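Local coordinates for protein deadlock (Drosophila melanogaster, PDB 5XYV) that binds the chromoshadow domain of Rhino through this N-terminal part, as a component of the Rhino-Deadlock-Cutoff complex, and is required for oogenesis and germline maintenance, at residues 2-7 with 42-47; 14-19 with 31-36. All coordinates share one frame; numbering follows the deposited sequence.

Contact 1 of 2, residues 2-7 with 42-47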
loop_
_atom_site.group_PDB
_atom_site.type_symbol
_atom_site.label_atom_id
_atom_site.label_comp_id
_atom_site.label_asym_id
_atom_site.label_seq_id
_atom_site.Cartn_x
_atom_site.Cartn_y
_atom_site.Cartn_z
ATOM N N GLU C 2 16.105 -2.669 5.377
ATOM C CA GLU C 2 17.392 -2.908 6.032
ATOM C C GLU C 2 17.602 -1.913 7.164
ATOM O O GLU C 2 18.611 -1.952 7.879
ATOM C CB GLU C 2 18.549 -2.829 5.024
ATOM C CG GLU C 2 18.479 -3.951 3.989
ATOM C CD GLU C 2 19.586 -3.876 2.977
ATOM O OE1 GLU C 2 20.273 -2.815 2.916
ATOM O OE2 GLU C 2 19.776 -4.900 2.254
ATOM N N LYS C 3 16.641 -1.008 7.306
ATOM C CA LYS C 3 16.522 -0.234 8.517
ATOM C C LYS C 3 15.963 -1.162 9.577
ATOM O O LYS C 3 16.157 -0.951 10.767
ATOM C CB LYS C 3 15.627 0.985 8.291
ATOM C CG LYS C 3 16.244 1.970 7.317
ATOM C CD LYS C 3 15.335 3.184 7.104
ATOM C CE LYS C 3 15.937 4.165 6.085
ATOM N NZ LYS C 3 15.002 5.344 5.906
ATOM N N LEU C 4 15.280 -2.206 9.117
ATOM C CA LEU C 4 14.678 -3.198 10.003
ATOM C C LEU C 4 15.711 -4.081 10.711
ATOM O O LEU C 4 15.387 -4.731 11.698
ATOM C CB LEU C 4 13.706 -4.083 9.221
ATOM C CG LEU C 4 12.563 -3.358 8.508
ATOM C CD1 LEU C 4 11.613 -4.352 7.884
ATOM C CD2 LEU C 4 11.830 -2.424 9.441
ATOM N N ASP C 5 16.942 -4.111 10.204
ATOM C CA ASP C 5 17.980 -4.972 10.765
ATOM C C ASP C 5 18.419 -4.543 12.138
ATOM O O ASP C 5 18.962 -5.359 12.889
ATOM C CB ASP C 5 19.219 -5.024 9.867
ATOM C CG ASP C 5 18.958 -5.720 8.554
ATOM O OD1 ASP C 5 19.032 -6.966 8.509
ATOM O OD2 ASP C 5 18.712 -5.010 7.563
ATOM N N LYS C 6 18.214 -3.270 12.468
ATOM C CA LYS C 6 18.579 -2.784 13.799
ATOM C C LYS C 6 17.470 -3.108 14.826
ATOM O O LYS C 6 17.584 -2.781 16.009
ATOM C CB LYS C 6 18.920 -1.270 13.741
ATOM C CG LYS C 6 17.798 -0.316 14.082
ATOM C CD LYS C 6 18.044 1.035 13.420
ATOM C CE LYS C 6 17.291 2.138 14.144
ATOM N NZ LYS C 6 17.425 3.443 13.442
ATOM N N ILE C 7 16.426 -3.801 14.376
ATOM C CA ILE C 7 15.362 -4.203 15.282
ATOM C C ILE C 7 15.604 -5.553 15.957
ATOM O O ILE C 7 15.673 -6.616 15.314
ATOM C CB ILE C 7 14.014 -4.251 14.585
ATOM C CG1 ILE C 7 13.614 -2.836 14.188
ATOM C CG2 ILE C 7 12.963 -4.835 15.512
ATOM C CD1 ILE C 7 12.535 -2.808 13.138
ATOM N N GLU C 42 9.765 -14.031 9.660
ATOM C CA GLU C 42 10.300 -13.952 8.314
ATOM C C GLU C 42 10.031 -12.587 7.653
ATOM O O GLU C 42 10.769 -12.190 6.756
ATOM C CB GLU C 42 9.727 -15.102 7.450
ATOM C CG GLU C 42 10.191 -16.496 7.897
ATOM C CD GLU C 42 9.453 -17.654 7.225
ATOM O OE1 GLU C 42 8.504 -17.406 6.449
ATOM O OE2 GLU C 42 9.791 -18.821 7.524
ATOM N N SER C 43 8.990 -11.875 8.094
ATOM C CA SER C 43 8.581 -10.629 7.441
ATOM C C SER C 43 9.544 -9.478 7.717
ATOM O O SER C 43 9.647 -8.536 6.930
ATOM C CB SER C 43 7.169 -10.216 7.871
ATOM O OG SER C 43 7.203 -9.520 9.104
ATOM N N TRP C 44 10.240 -9.544 8.840
ATOM C CA TRP C 44 11.240 -8.535 9.161
ATOM C C TRP C 44 12.515 -8.697 8.364
ATOM O O TRP C 44 13.195 -7.713 8.084
ATOM C CB TRP C 44 11.596 -8.560 10.648
ATOM C CG TRP C 44 10.441 -8.342 11.539
ATOM C CD1 TRP C 44 9.587 -9.287 12.036
ATOM C CD2 TRP C 44 9.989 -7.085 12.039
ATOM N NE1 TRP C 44 8.632 -8.683 12.816
ATOM C CE2 TRP C 44 8.860 -7.325 12.837
ATOM C CE3 TRP C 44 10.439 -5.764 11.888
ATOM C CZ2 TRP C 44 8.169 -6.304 13.496
ATOM C CZ3 TRP C 44 9.753 -4.761 12.527
ATOM C CH2 TRP C 44 8.634 -5.034 13.331
ATOM N N ARG C 45 12.857 -9.938 8.024
ATOM C CA ARG C 45 14.182 -10.231 7.463
ATOM C C ARG C 45 14.295 -10.041 5.945
ATOM O O ARG C 45 15.348 -9.650 5.444
ATOM C CB ARG C 45 14.636 -11.660 7.830
ATOM C CG ARG C 45 14.208 -12.167 9.203
ATOM C CD ARG C 45 14.892 -13.501 9.537
ATOM N NE ARG C 45 15.330 -14.231 8.348
ATOM C CZ ARG C 45 14.532 -14.980 7.594
ATOM N NH1 ARG C 45 13.251 -15.107 7.910
ATOM N NH2 ARG C 45 15.016 -15.607 6.531
ATOM N N LYS C 46 13.232 -10.325 5.207
ATOM C CA LYS C 46 13.319 -10.211 3.765
ATOM C C LYS C 46 12.390 -9.123 3.231
ATOM O O LYS C 46 11.293 -8.934 3.755
ATOM C CB LYS C 46 13.015 -11.564 3.109
ATOM C CG LYS C 46 13.895 -12.707 3.595
ATOM C CD LYS C 46 14.222 -13.672 2.461
ATOM C CE LYS C 46 14.078 -15.126 2.894
ATOM N NZ LYS C 46 13.203 -15.862 1.938
ATOM N N PRO C 47 12.825 -8.412 2.171
ATOM C CA PRO C 47 12.099 -7.258 1.619
ATOM C C PRO C 47 10.709 -7.628 1.102
ATOM O O PRO C 47 10.512 -8.741 0.597
ATOM C CB PRO C 47 12.997 -6.785 0.465
ATOM C CG PRO C 47 14.300 -7.519 0.639
ATOM C CD PRO C 47 13.978 -8.780 1.331
#
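Leu4 and Trp44 bring the two backbones nearest each other, their CA atoms 6.4 Å apart, where the 3-10 turn 4-6 ahead of helix 9-23 comes alongside the C-terminal end of helix 30-45. No hydrogen bond joins 2-7 to 42-47, and two aliphatic side chains set against the indole and the backbone carbonyl of Trp44 carry the contact. Ile7 makes the closer approach to the indole: its CG1 lies anti to the carbonyl carbon (chi1 -67°), and the extended branch delivers CD1 to the benzo part of the ring, 3.5 Å from Trp44 CZ3, crossing that side chain at about a right angle. Leu4 meets mainly the backbone of Trp44, its CD1 3.7 Å from the carbonyl O, while CD2 approaches CE3 of the same residue more loosely, at 4.4 Å. A bond from Ile7 N to Leu4 O, 3.0 Å long, closes the turn that presents both. Around this contact lies Rhino: His19 and Phe30 of one Rhino chain meet the Trp44 ring, and Leu18 and Ile39 of that chain pack on Leu4 and Ile7. The contact illustrates how burial lets apolar residues join chain segments without polar bonds between them, here within a partner-binding surface.

Contact 2 of 2, residues 14-19 with 31-36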
loop_
_atom_site.group_PDB
_atom_site.type_symbol
_atom_site.label_atom_id
_atom_site.label_comp_id
_atom_site.label_asym_id
_atom_site.label_seq_id
_atom_site.Cartn_x
_atom_site.Cartn_y
_atom_site.Cartn_z
ATOM N N SER C 14 7.583 -8.404 21.499
ATOM C CA SER C 14 6.658 -7.471 22.122
ATOM C C SER C 14 5.546 -7.083 21.156
ATOM O O SER C 14 4.359 -7.066 21.518
ATOM C CB SER C 14 7.404 -6.222 22.592
ATOM O OG SER C 14 8.362 -6.575 23.563
ATOM N N CYS C 15 5.934 -6.795 19.923
ATOM C CA CYS C 15 4.974 -6.505 18.871
ATOM C C CYS C 15 4.062 -7.698 18.616
ATOM O O CYS C 15 2.880 -7.519 18.374
ATOM C CB CYS C 15 5.681 -6.095 17.565
ATOM S SG CYS C 15 6.476 -4.489 17.618
ATOM N N TRP C 16 4.609 -8.911 18.702
ATOM C CA TRP C 16 3.777 -10.099 18.559
ATOM C C TRP C 16 2.764 -10.135 19.673
ATOM O O TRP C 16 1.594 -10.418 19.454
ATOM C CB TRP C 16 4.610 -11.391 18.566
ATOM C CG TRP C 16 3.783 -12.642 18.367
ATOM C CD1 TRP C 16 3.585 -13.661 19.267
ATOM C CD2 TRP C 16 3.040 -13.001 17.192
ATOM N NE1 TRP C 16 2.769 -14.631 18.716
ATOM C CE2 TRP C 16 2.419 -14.245 17.444
ATOM C CE3 TRP C 16 2.833 -12.388 15.947
ATOM C CZ2 TRP C 16 1.618 -14.888 16.495
ATOM C CZ3 TRP C 16 2.029 -13.027 15.014
ATOM C CH2 TRP C 16 1.439 -14.260 15.289
ATOM N N GLN C 17 3.218 -9.817 20.878
ATOM C CA GLN C 17 2.342 -9.851 22.037
ATOM C C GLN C 17 1.215 -8.818 21.878
ATOM O O GLN C 17 0.083 -9.042 22.324
ATOM C CB GLN C 17 3.159 -9.606 23.306
ATOM C CG GLN C 17 2.579 -10.194 24.555
ATOM C CD GLN C 17 2.393 -11.705 24.454
ATOM O OE1 GLN C 17 3.238 -12.424 23.903
ATOM N NE2 GLN C 17 1.265 -12.186 24.954
ATOM N N HIS C 18 1.536 -7.702 21.223
ATOM C CA HIS C 18 0.539 -6.684 20.858
ATOM C C HIS C 18 -0.534 -7.245 19.936
ATOM O O HIS C 18 -1.728 -7.005 20.139
ATOM C CB HIS C 18 1.199 -5.478 20.164
ATOM C CG HIS C 18 2.081 -4.670 21.057
ATOM N ND1 HIS C 18 3.040 -3.803 20.572
ATOM C CD2 HIS C 18 2.138 -4.577 22.409
ATOM C CE1 HIS C 18 3.655 -3.222 21.585
ATOM N NE2 HIS C 18 3.126 -3.672 22.709
ATOM N N ILE C 19 -0.102 -7.948 18.895
ATOM C CA ILE C 19 -1.038 -8.602 17.988
ATOM C C ILE C 19 -1.920 -9.605 18.753
ATOM O O ILE C 19 -3.134 -9.618 18.578
ATOM C CB ILE C 19 -0.308 -9.313 16.833
ATOM C CG1 ILE C 19 0.382 -8.287 15.936
ATOM C CG2 ILE C 19 -1.271 -10.190 16.023
ATOM C CD1 ILE C 19 1.278 -8.906 14.931
ATOM N N GLN C 31 -2.221 -23.943 15.884
ATOM C CA GLN C 31 -1.417 -24.174 14.696
ATOM C C GLN C 31 -1.574 -23.031 13.676
ATOM O O GLN C 31 -0.645 -22.730 12.930
ATOM C CB GLN C 31 -1.784 -25.520 14.067
ATOM C CG GLN C 31 -3.271 -25.660 13.809
ATOM C CD GLN C 31 -4.012 -26.369 14.940
ATOM O OE1 GLN C 31 -3.601 -26.333 16.104
ATOM N NE2 GLN C 31 -5.125 -26.999 14.597
ATOM N N GLU C 32 -2.752 -22.408 13.644
ATOM C CA GLU C 32 -2.944 -21.159 12.912
ATOM C C GLU C 32 -2.010 -20.062 13.405
ATOM O O GLU C 32 -1.488 -19.295 12.617
ATOM C CB GLU C 32 -4.382 -20.660 13.034
ATOM C CG GLU C 32 -5.415 -21.427 12.220
ATOM C CD GLU C 32 -6.839 -20.951 12.519
ATOM O OE1 GLU C 32 -7.032 -20.236 13.522
ATOM O OE2 GLU C 32 -7.768 -21.279 11.750
ATOM N N TRP C 33 -1.849 -19.971 14.715
ATOM C CA TRP C 33 -0.987 -18.985 15.335
ATOM C C TRP C 33 0.451 -19.276 14.998
ATOM O O TRP C 33 1.220 -18.361 14.688
ATOM C CB TRP C 33 -1.164 -18.971 16.864
ATOM C CG TRP C 33 -2.347 -18.210 17.328
ATOM C CD1 TRP C 33 -3.395 -18.682 18.068
ATOM C CD2 TRP C 33 -2.617 -16.818 17.101
ATOM N NE1 TRP C 33 -4.303 -17.671 18.306
ATOM C CE2 TRP C 33 -3.845 -16.515 17.722
ATOM C CE3 TRP C 33 -1.938 -15.801 16.423
ATOM C CZ2 TRP C 33 -4.411 -15.241 17.690
ATOM C CZ3 TRP C 33 -2.499 -14.544 16.388
ATOM C CH2 TRP C 33 -3.715 -14.269 17.030
ATOM N N ASN C 34 0.816 -20.554 15.093
ATOM C CA ASN C 34 2.198 -20.938 14.839
ATOM C C ASN C 34 2.634 -20.571 13.435
ATOM O O ASN C 34 3.765 -20.133 13.251
ATOM C CB ASN C 34 2.423 -22.429 15.087
ATOM C CG ASN C 34 2.610 -22.744 16.558
ATOM O OD1 ASN C 34 2.708 -21.837 17.388
ATOM N ND2 ASN C 34 2.682 -24.027 16.890
ATOM N N THR C 35 1.749 -20.727 12.448
ATOM C CA THR C 35 2.144 -20.425 11.057
ATOM C C THR C 35 2.266 -18.928 10.836
ATOM O O THR C 35 3.196 -18.474 10.194
ATOM C CB THR C 35 1.167 -20.997 9.993
ATOM O OG1 THR C 35 -0.082 -20.312 10.058
ATOM C CG2 THR C 35 0.967 -22.462 10.184
ATOM N N PHE C 36 1.319 -18.176 11.373
ATOM C CA PHE C 36 1.382 -16.724 11.350
ATOM C C PHE C 36 2.612 -16.189 12.066
ATOM O O PHE C 36 3.220 -15.220 11.614
ATOM C CB PHE C 36 0.123 -16.122 11.984
ATOM C CG PHE C 36 -1.037 -16.082 11.057
ATOM C CD1 PHE C 36 -0.847 -15.763 9.722
ATOM C CD2 PHE C 36 -2.308 -16.367 11.503
ATOM C CE1 PHE C 36 -1.915 -15.744 8.851
ATOM C CE2 PHE C 36 -3.376 -16.334 10.643
ATOM C CZ PHE C 36 -3.183 -16.031 9.321
#
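Trp16 has the most surface buried here, followed by Trp33 and Phe36, and the contact between helices 9-23 and 30-45 is largely theirs. The indole of Trp16 extends from its helix with CG anti to the backbone N (chi1 -178°), which carries the six-membered ring across to the other helix. Its CZ2 comes to 3.7 Å from Trp33 CE3, so the two benzo rings are in contact through these carbons; the meeting is oblique, with planes at 88° and centroids 5.8 Å apart. The neighbouring CH2 of Trp16 settles against the backbone carbonyl carbon and CB of Phe36, 4.0 Å from CB, while the phenyl ring leads away. NE1 of Trp33 bonds to Thr25 O in the connection between the helices; Lys28 adds a cation-pi contact to the ring. Replacing Trp16 with an alanine would probably open a gap between the helices and leave the Trp33 benzo ring and the Phe36 CB without their partner. Phe37 and Phe40 extend the aromatic cluster along helix 30-45, while His18 and Ile19 meet Rhino. Such packing is characteristic of two consecutive helices that cross steeply around an aromatic core, here that of Deadlock's Rhino-binding region.

Both contacts draw on helix 30-45, contact 1 at its C-terminal end and contact 2 near its start, with centres about 17 Å apart and nearest atoms about 5 Å apart, so they do not touch. Along the chain 14-19 with 31-36 is nested inside the loop closed by 2-7 with 42-47: one joins the two helices, the other brings the residues before the first helix back to the end of the second. Phe40 bridges the interval, its ring meeting Trp44 edge-to-face and also Trp16. Rhino borders both: Phe30 of Rhino lies against Trp44 at one contact and Cys15 at the other, and Tyr21 of Rhino packs on Ser43 and makes a weak hydrogen bond to Phe36 O. Internal folding and partner binding thus share residues.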